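Long-range contacts in SH2 domain-containing protein 3C (Homo sapiens, PDB 3T6G), which acts as a signalling adapter in integrin-mediated adhesion and cell migration, its C-terminal Ras-GEF-like domain being closed, unfit for canonical nucleotide exchange and suited to binding BCAR1: residues Arg55-Asp61 and Met142-Ser147; Asp156-Ile160 and Asp304-Thr308. The protein carries 2 engineered substitutions. All coordinates share one frame; numbering follows the deposited sequence.

The two contacts illustrate how the start of a helix is tied to a helix distant in sequence, and how that tie changes with depth. Both lie in the all-helical Cdc25-homology domain, and along the chain contact 1 closes before contact 2 opens. Contact 1, nearly all buried, joins helix 50-64 to the start of helix 145-155 through a carboxylate bonded to an amide and, in the model, to a hydroxyl. Contact 2 lies farther out and is only partly buried; there the short helix 158-161, next in the chain after helix 145-155, meets the C-terminal helix 296-314 through a glutamine whose polar bonds are less certain and a small apolar pair. Their centres lie about 24 Å apart and they do not touch.

Contact 1 of 2, residues Arg55-Asp61 and Met142-Ser147; sequences RHVTKVD and MGNMFS
Asp61, on helix 50-64, sends one carboxylate oxygen between Asn144 and Ser147 at the start of helix 145-155. Asn144 ND2 donates to Asp61 OD2 over 2.7 Å, nearly straight at 166°; the oxygen lies in the amide plane and receives the proton on its anti lone pair, with the carboxylate plane turned 81° from the amide. Ser147 OG donates to the same Asp61 OD2 at 2.5 Å, too short for its exact length to be trusted. The carboxylate also meets the Phe146 ring at its edge, Asp61 OD1 lying 3.5 Å from Phe146 CE2. A turn earlier on the helix, Thr58 OG1, whose stronger partner is Ala54 O, accepts a longer bond of 3.3 Å from Asn144 ND2, tilted from the amide plane. Beside it the bent chain of Met142 brings CE to 3.8 Å from Arg55 CG, an apolar margin to the polar centre.

Behind this shell, Asn144 is the N-cap of helix 145-155. With CG anti to the backbone N (chi1 174°), its OD1 accepts weak capping bonds from Phe146 N and Ser147 N, leaving ND2 directed at helix 50-64. Arg102 of helix 93-115 forms a salt bridge with Asp61 OD1, and Phe206 stacks on Phe146. The buried carboxylate thus has partners on both oxygens, and the arginine and nearby helix N-terminus would probably favour its ionised form.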
ATOM      1  N   ARG A  55      10.318   9.416  13.642  1.00 62.23           N
ATOM      2  CA  ARG A  55       9.427   9.012  14.707  1.00 55.44           C
ATOM      3  C   ARG A  55       8.071   9.662  14.502  1.00 57.43           C
ATOM      4  O   ARG A  55       7.030   9.029  14.677  1.00 53.44           O
ATOM      5  CB  ARG A  55       9.993   9.388  16.062  1.00 50.23           C
ATOM      6  CG  ARG A  55      10.902   8.340  16.658  1.00 63.93           C
ATOM      7  CD  ARG A  55      11.202   8.668  18.126  1.00 84.23           C
ATOM      8  NE  ARG A  55      12.512   8.180  18.543  1.00 92.94           N
ATOM      9  CZ  ARG A  55      13.600   8.935  18.642  1.00104.83           C
ATOM     10  NH1 ARG A  55      13.538  10.234  18.371  1.00114.10           N
ATOM     11  NH2 ARG A  55      14.751   8.396  19.027  1.00109.51           N
ATOM     12  N   HIS A  56       8.074  10.926  14.106  1.00 55.00           N
ATOM     13  CA  HIS A  56       6.812  11.619  13.927  1.00 53.69           C
ATOM     14  C   HIS A  56       5.908  11.039  12.831  1.00 67.66           C
ATOM     15  O   HIS A  56       4.716  10.868  13.072  1.00 64.36           O
ATOM     16  CB  HIS A  56       7.040  13.107  13.738  1.00 42.76           C
ATOM     17  CG  HIS A  56       7.300  13.823  15.028  1.00 56.43           C
ATOM     18  ND1 HIS A  56       8.378  13.524  15.834  1.00 53.16           N
ATOM     19  CD2 HIS A  56       6.588  14.769  15.684  1.00 57.92           C
ATOM     20  CE1 HIS A  56       8.332  14.272  16.916  1.00 51.59           C
ATOM     21  NE2 HIS A  56       7.259  15.044  16.850  1.00 57.20           N
ATOM     22  N   VAL A  57       6.466  10.738  11.644  1.00 66.81           N
ATOM     23  CA  VAL A  57       5.652  10.244  10.534  1.00 57.78           C
ATOM     24  C   VAL A  57       5.157   8.856  10.800  1.00 52.54           C
ATOM     25  O   VAL A  57       4.092   8.500  10.332  1.00 47.87           O
ATOM     26  CB  VAL A  57       6.411  10.051   9.215  1.00 58.07           C
ATOM     27  CG1 VAL A  57       5.735  10.824   8.096  1.00 56.61           C
ATOM     28  CG2 VAL A  57       7.856  10.352   9.379  1.00 63.32           C
ATOM     29  N   THR A  58       5.997   8.052  11.446  1.00 46.85           N
ATOM     30  CA  THR A  58       5.663   6.691  11.750  1.00 54.02           C
ATOM     31  C   THR A  58       4.419   6.689  12.617  1.00 67.29           C
ATOM     32  O   THR A  58       3.525   5.871  12.404  1.00 56.61           O
ATOM     33  CB  THR A  58       6.778   6.008  12.507  1.00 55.37           C
ATOM     34  OG1 THR A  58       7.895   5.848  11.638  1.00 57.22           O
ATOM     35  CG2 THR A  58       6.321   4.635  12.972  1.00 56.77           C
ATOM     36  N   LYS A  59       4.366   7.610  13.585  1.00 68.97           N
ATOM     37  CA  LYS A  59       3.227   7.681  14.497  1.00 63.47           C
ATOM     38  C   LYS A  59       1.954   7.910  13.699  1.00 59.05           C
ATOM     39  O   LYS A  59       0.962   7.197  13.843  1.00 54.31           O
ATOM     40  CB  LYS A  59       3.402   8.819  15.493  1.00 64.36           C
ATOM     41  CG  LYS A  59       2.742   8.574  16.843  1.00 70.78           C
ATOM     42  CD  LYS A  59       1.284   8.994  16.908  1.00 71.73           C
ATOM     43  CE  LYS A  59       1.012   9.927  18.122  1.00 92.17           C
ATOM     44  NZ  LYS A  59       1.275   9.323  19.470  1.00 83.14           N
ATOM     45  N   VAL A  60       1.993   8.926  12.853  1.00 50.51           N
ATOM     46  CA  VAL A  60       0.828   9.297  12.085  1.00 47.02           C
ATOM     47  C   VAL A  60       0.479   8.188  11.092  1.00 56.21           C
ATOM     48  O   VAL A  60      -0.684   7.894  10.864  1.00 53.66           O
ATOM     49  CB  VAL A  60       1.105  10.609  11.364  1.00 46.10           C
ATOM     50  CG1 VAL A  60      -0.053  10.988  10.487  1.00 45.33           C
ATOM     51  CG2 VAL A  60       1.378  11.719  12.410  1.00 49.68           C
ATOM     52  N   ASP A  61       1.510   7.575  10.517  1.00 55.98           N
ATOM     53  CA  ASP A  61       1.351   6.555   9.508  1.00 50.73           C
ATOM     54  C   ASP A  61       0.545   5.427  10.119  1.00 59.86           C
ATOM     55  O   ASP A  61      -0.409   4.910   9.528  1.00 64.16           O
ATOM     56  CB  ASP A  61       2.732   6.000   9.087  1.00 42.77           C
ATOM     57  CG  ASP A  61       3.406   6.830   7.996  1.00 51.51           C
ATOM     58  OD1 ASP A  61       2.721   7.692   7.386  1.00 45.97           O
ATOM     59  OD2 ASP A  61       4.627   6.598   7.746  1.00 53.62           O
ATOM     60  N   MET A 142      12.990   2.944  12.575  1.00 57.94           N
ATOM     61  CA  MET A 142      11.542   2.833  12.704  1.00 52.60           C
ATOM     62  C   MET A 142      10.906   1.564  12.126  1.00 61.80           C
ATOM     63  O   MET A 142       9.759   1.260  12.445  1.00 68.55           O
ATOM     64  CB  MET A 142      10.874   4.047  12.052  1.00 47.27           C
ATOM     65  CG  MET A 142      11.181   5.362  12.738  1.00 51.56           C
ATOM     66  SD  MET A 142      11.493   5.109  14.487  1.00 66.92           S
ATOM     67  CE  MET A 142       9.811   5.102  15.076  1.00 45.48           C
ATOM     68  N   GLY A 143      11.624   0.844  11.262  1.00 64.54           N
ATOM     69  CA  GLY A 143      11.044  -0.287  10.540  1.00 55.46           C
ATOM     70  C   GLY A 143       9.679   0.056   9.946  1.00 54.27           C
ATOM     71  O   GLY A 143       8.724  -0.695  10.091  1.00 52.85           O
ATOM     72  N   ASN A 144       9.592   1.223   9.314  1.00 50.80           N
ATOM     73  CA  ASN A 144       8.368   1.710   8.702  1.00 52.04           C
ATOM     74  C   ASN A 144       8.522   1.712   7.179  1.00 59.98           C
ATOM     75  O   ASN A 144       8.980   2.706   6.612  1.00 62.07           O
ATOM     76  CB  ASN A 144       8.038   3.130   9.229  1.00 33.47           C
ATOM     77  CG  ASN A 144       6.863   3.743   8.517  1.00 43.87           C
ATOM     78  OD1 ASN A 144       6.206   3.065   7.720  1.00 45.43           O
ATOM     79  ND2 ASN A 144       6.587   5.026   8.775  1.00 36.46           N
ATOM     80  N   MET A 145       8.160   0.598   6.522  1.00 60.77           N
ATOM     81  CA  MET A 145       8.339   0.453   5.070  1.00 56.08           C
ATOM     82  C   MET A 145       7.451   1.404   4.286  1.00 55.60           C
ATOM     83  O   MET A 145       7.740   1.744   3.147  1.00 57.51           O
ATOM     84  CB  MET A 145       8.040  -0.969   4.591  1.00 49.92           C
ATOM     85  CG  MET A 145       8.881  -2.084   5.175  1.00 48.03           C
ATOM     86  SD  MET A 145      10.666  -1.788   5.074  1.00 63.89           S
ATOM     87  CE  MET A 145      10.877  -0.540   6.341  1.00 93.53           C
ATOM     88  N   PHE A 146       6.348   1.816   4.888  1.00 51.66           N
ATOM     89  CA  PHE A 146       5.398   2.673   4.182  1.00 51.45           C
ATOM     90  C   PHE A 146       6.046   4.019   3.828  1.00 62.10           C
ATOM     91  O   PHE A 146       6.260   4.320   2.655  1.00 70.63           O
ATOM     92  CB  PHE A 146       4.112   2.841   5.009  1.00 41.53           C
ATOM     93  CG  PHE A 146       3.124   3.844   4.430  1.00 45.21           C
ATOM     94  CD1 PHE A 146       2.235   3.481   3.454  1.00 45.69           C
ATOM     95  CD2 PHE A 146       3.087   5.136   4.884  1.00 47.55           C
ATOM     96  CE1 PHE A 146       1.342   4.385   2.941  1.00 49.76           C
ATOM     97  CE2 PHE A 146       2.190   6.040   4.370  1.00 52.57           C
ATOM     98  CZ  PHE A 146       1.324   5.673   3.399  1.00 51.49           C
ATOM     99  N   SER A 147       6.381   4.818   4.839  1.00 60.37           N
ATOM    100  CA  SER A 147       7.018   6.121   4.596  1.00 54.79           C
ATOM    101  C   SER A 147       8.457   6.049   4.067  1.00 50.82           C
ATOM    102  O   SER A 147       8.893   6.922   3.321  1.00 51.66           O
ATOM    103  CB  SER A 147       6.906   7.043   5.815  1.00 47.41           C
ATOM    104  OG  SER A 147       5.647   7.719   5.767  1.00 52.69           O
TER

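Contact 2 of 2, residues Asp156-Ile160 and Asp304-Thr308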
ATOM      1  N   ASP A 156      13.119  10.018  -6.067  1.00 62.11           N
ATOM      2  CA  ASP A 156      13.182   9.346  -7.354  1.00 52.55           C
ATOM      3  C   ASP A 156      12.204   9.963  -8.353  1.00 55.29           C
ATOM      4  O   ASP A 156      12.128   9.531  -9.498  1.00 65.51           O
ATOM      5  CB  ASP A 156      12.926   7.845  -7.189  1.00 60.75           C
ATOM      6  CG  ASP A 156      13.237   7.035  -8.469  1.00 81.67           C
ATOM      7  OD1 ASP A 156      14.415   6.649  -8.684  1.00 84.83           O
ATOM      8  OD2 ASP A 156      12.298   6.766  -9.253  1.00 89.14           O
ATOM      9  N   MET A 157      11.448  10.975  -7.944  1.00 58.31           N
ATOM     10  CA  MET A 157      10.617  11.646  -8.934  1.00 61.94           C
ATOM     11  C   MET A 157      11.542  12.196 -10.002  1.00 69.98           C
ATOM     12  O   MET A 157      12.656  12.620  -9.698  1.00 65.60           O
ATOM     13  CB  MET A 157       9.816  12.777  -8.322  1.00 63.14           C
ATOM     14  CG  MET A 157       8.799  12.321  -7.337  1.00 64.47           C
ATOM     15  SD  MET A 157       7.831  13.744  -6.851  1.00 69.29           S
ATOM     16  CE  MET A 157       6.642  12.945  -5.779  1.00 84.40           C
ATOM     17  N   ALA A 158      11.105  12.178 -11.255  1.00 75.63           N
ATOM     18  CA  ALA A 158      11.967  12.685 -12.314  1.00 74.30           C
ATOM     19  C   ALA A 158      12.411  14.095 -11.952  1.00 72.59           C
ATOM     20  O   ALA A 158      13.556  14.482 -12.191  1.00 78.35           O
ATOM     21  CB  ALA A 158      11.253  12.671 -13.671  1.00 69.95           C
ATOM     22  N   GLN A 159      11.506  14.855 -11.345  1.00 70.19           N
ATOM     23  CA  GLN A 159      11.761  16.265 -11.091  1.00 70.11           C
ATOM     24  C   GLN A 159      12.881  16.489 -10.067  1.00 71.07           C
ATOM     25  O   GLN A 159      13.482  17.569 -10.015  1.00 71.77           O
ATOM     26  CB  GLN A 159      10.478  16.969 -10.649  1.00 65.74           C
ATOM     27  CG  GLN A 159       9.450  17.136 -11.741  1.00 61.54           C
ATOM     28  CD  GLN A 159       8.445  15.991 -11.783  1.00 70.28           C
ATOM     29  OE1 GLN A 159       8.758  14.845 -11.442  1.00 70.98           O
ATOM     30  NE2 GLN A 159       7.225  16.302 -12.206  1.00 71.56           N
ATOM     31  N   ILE A 160      13.149  15.471  -9.250  1.00 61.57           N
ATOM     32  CA  ILE A 160      14.198  15.570  -8.243  1.00 59.01           C
ATOM     33  C   ILE A 160      15.485  14.933  -8.747  1.00 67.22           C
ATOM     34  O   ILE A 160      16.579  15.423  -8.477  1.00 77.84           O
ATOM     35  CB  ILE A 160      13.784  14.921  -6.889  1.00 67.79           C
ATOM     36  CG1 ILE A 160      12.650  15.717  -6.219  1.00 57.55           C
ATOM     37  CG2 ILE A 160      14.969  14.828  -5.947  1.00 66.34           C
ATOM     38  CD1 ILE A 160      12.823  17.212  -6.362  1.00 57.83           C
ATOM     39  N   ASP A 304       2.275  17.528 -11.099  1.00 79.07           N
ATOM     40  CA  ASP A 304       3.403  16.926 -11.782  1.00 76.52           C
ATOM     41  C   ASP A 304       4.012  17.995 -12.652  1.00 77.38           C
ATOM     42  O   ASP A 304       5.225  18.050 -12.829  1.00 81.38           O
ATOM     43  CB  ASP A 304       2.965  15.747 -12.630  1.00 84.59           C
ATOM     44  CG  ASP A 304       4.116  15.108 -13.359  1.00 90.41           C
ATOM     45  OD1 ASP A 304       4.856  14.332 -12.717  1.00 92.80           O
ATOM     46  OD2 ASP A 304       4.280  15.388 -14.569  1.00 90.22           O
ATOM     47  N   LYS A 305       3.161  18.869 -13.174  1.00 74.85           N
ATOM     48  CA  LYS A 305       3.636  19.979 -13.982  1.00 83.72           C
ATOM     49  C   LYS A 305       4.298  21.061 -13.103  1.00 90.91           C
ATOM     50  O   LYS A 305       5.305  21.675 -13.500  1.00 93.13           O
ATOM     51  CB  LYS A 305       2.493  20.551 -14.840  1.00 87.79           C
ATOM     52  CG  LYS A 305       1.926  21.889 -14.357  1.00100.25           C
ATOM     53  CD  LYS A 305       2.902  23.051 -14.622  1.00110.82           C
ATOM     54  CE  LYS A 305       2.347  24.400 -14.163  1.00108.14           C
ATOM     55  NZ  LYS A 305       3.286  25.512 -14.478  1.00107.92           N
ATOM     56  N   VAL A 306       3.743  21.282 -11.910  1.00 84.44           N
ATOM     57  CA  VAL A 306       4.245  22.328 -11.025  1.00 74.62           C
ATOM     58  C   VAL A 306       5.651  22.015 -10.568  1.00 73.06           C
ATOM     59  O   VAL A 306       6.506  22.892 -10.513  1.00 78.54           O
ATOM     60  CB  VAL A 306       3.370  22.504  -9.803  1.00 70.56           C
ATOM     61  CG1 VAL A 306       4.101  23.314  -8.754  1.00 63.90           C
ATOM     62  CG2 VAL A 306       2.091  23.198 -10.204  1.00 78.84           C
ATOM     63  N   LEU A 307       5.872  20.752 -10.235  1.00 67.74           N
ATOM     64  CA  LEU A 307       7.195  20.252  -9.928  1.00 63.31           C
ATOM     65  C   LEU A 307       8.173  20.509 -11.072  1.00 75.55           C
ATOM     66  O   LEU A 307       9.130  21.261 -10.910  1.00 83.02           O
ATOM     67  CB  LEU A 307       7.128  18.758  -9.607  1.00 60.72           C
ATOM     68  CG  LEU A 307       6.403  18.430  -8.303  1.00 64.86           C
ATOM     69  CD1 LEU A 307       6.405  16.933  -8.050  1.00 69.05           C
ATOM     70  CD2 LEU A 307       7.070  19.160  -7.151  1.00 59.79           C
ATOM     71  N   THR A 308       7.934  19.896 -12.230  1.00 81.55           N
ATOM     72  CA  THR A 308       8.899  19.975 -13.323  1.00 82.12           C
ATOM     73  C   THR A 308       9.268  21.410 -13.651  1.00 80.17           C
ATOM     74  O   THR A 308      10.384  21.665 -14.085  1.00 80.85           O
ATOM     75  CB  THR A 308       8.404  19.299 -14.600  1.00 85.68           C
ATOM     76  OG1 THR A 308       7.150  19.868 -14.971  1.00 95.08           O
ATOM     77  CG2 THR A 308       8.236  17.810 -14.386  1.00 79.32           C
TER
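The backbones come closest where Gln159, in the short helix 158-161, faces Thr308 of helix 296-314, their CA atoms 5.2 Å apart. Gln159 carries most of the contact, but its details are somewhat doubtful, because both CG and NE2 of Gln159 are modelled too close to the Thr308 methyl group. As modelled, the chain bends at chi2 (93°), passing across the Leu307 side chain with Gln159 CG 3.5 Å from Leu307 CB and the amide turned toward Asp304. There Gln159 NE2 is placed 3.1 Å from Asp304 OD1 in a nearly straight bond (168°), the amide and carboxylate planes 76° apart. A second, weak bond runs from the same nitrogen to Asp304 O.

Beside the glutamine, Met157, at the N-cap position of helix 158-161, lays its sulfur against Leu307, Met157 SD 3.7 Å from Leu307 CD1, the two chains crossing at about a right angle. Ser107 and Ala111 of helix 93-115 pack on Met157, and Leu115 of the same helix packs on Leu307. The contact thus sets an apolar pair, both members touching helix 93-115, beside a less certain polar link to the exposed Asp304; the Ser311 OG bond to Gln159 O is a further polar tie between helices 158-161 and 296-314.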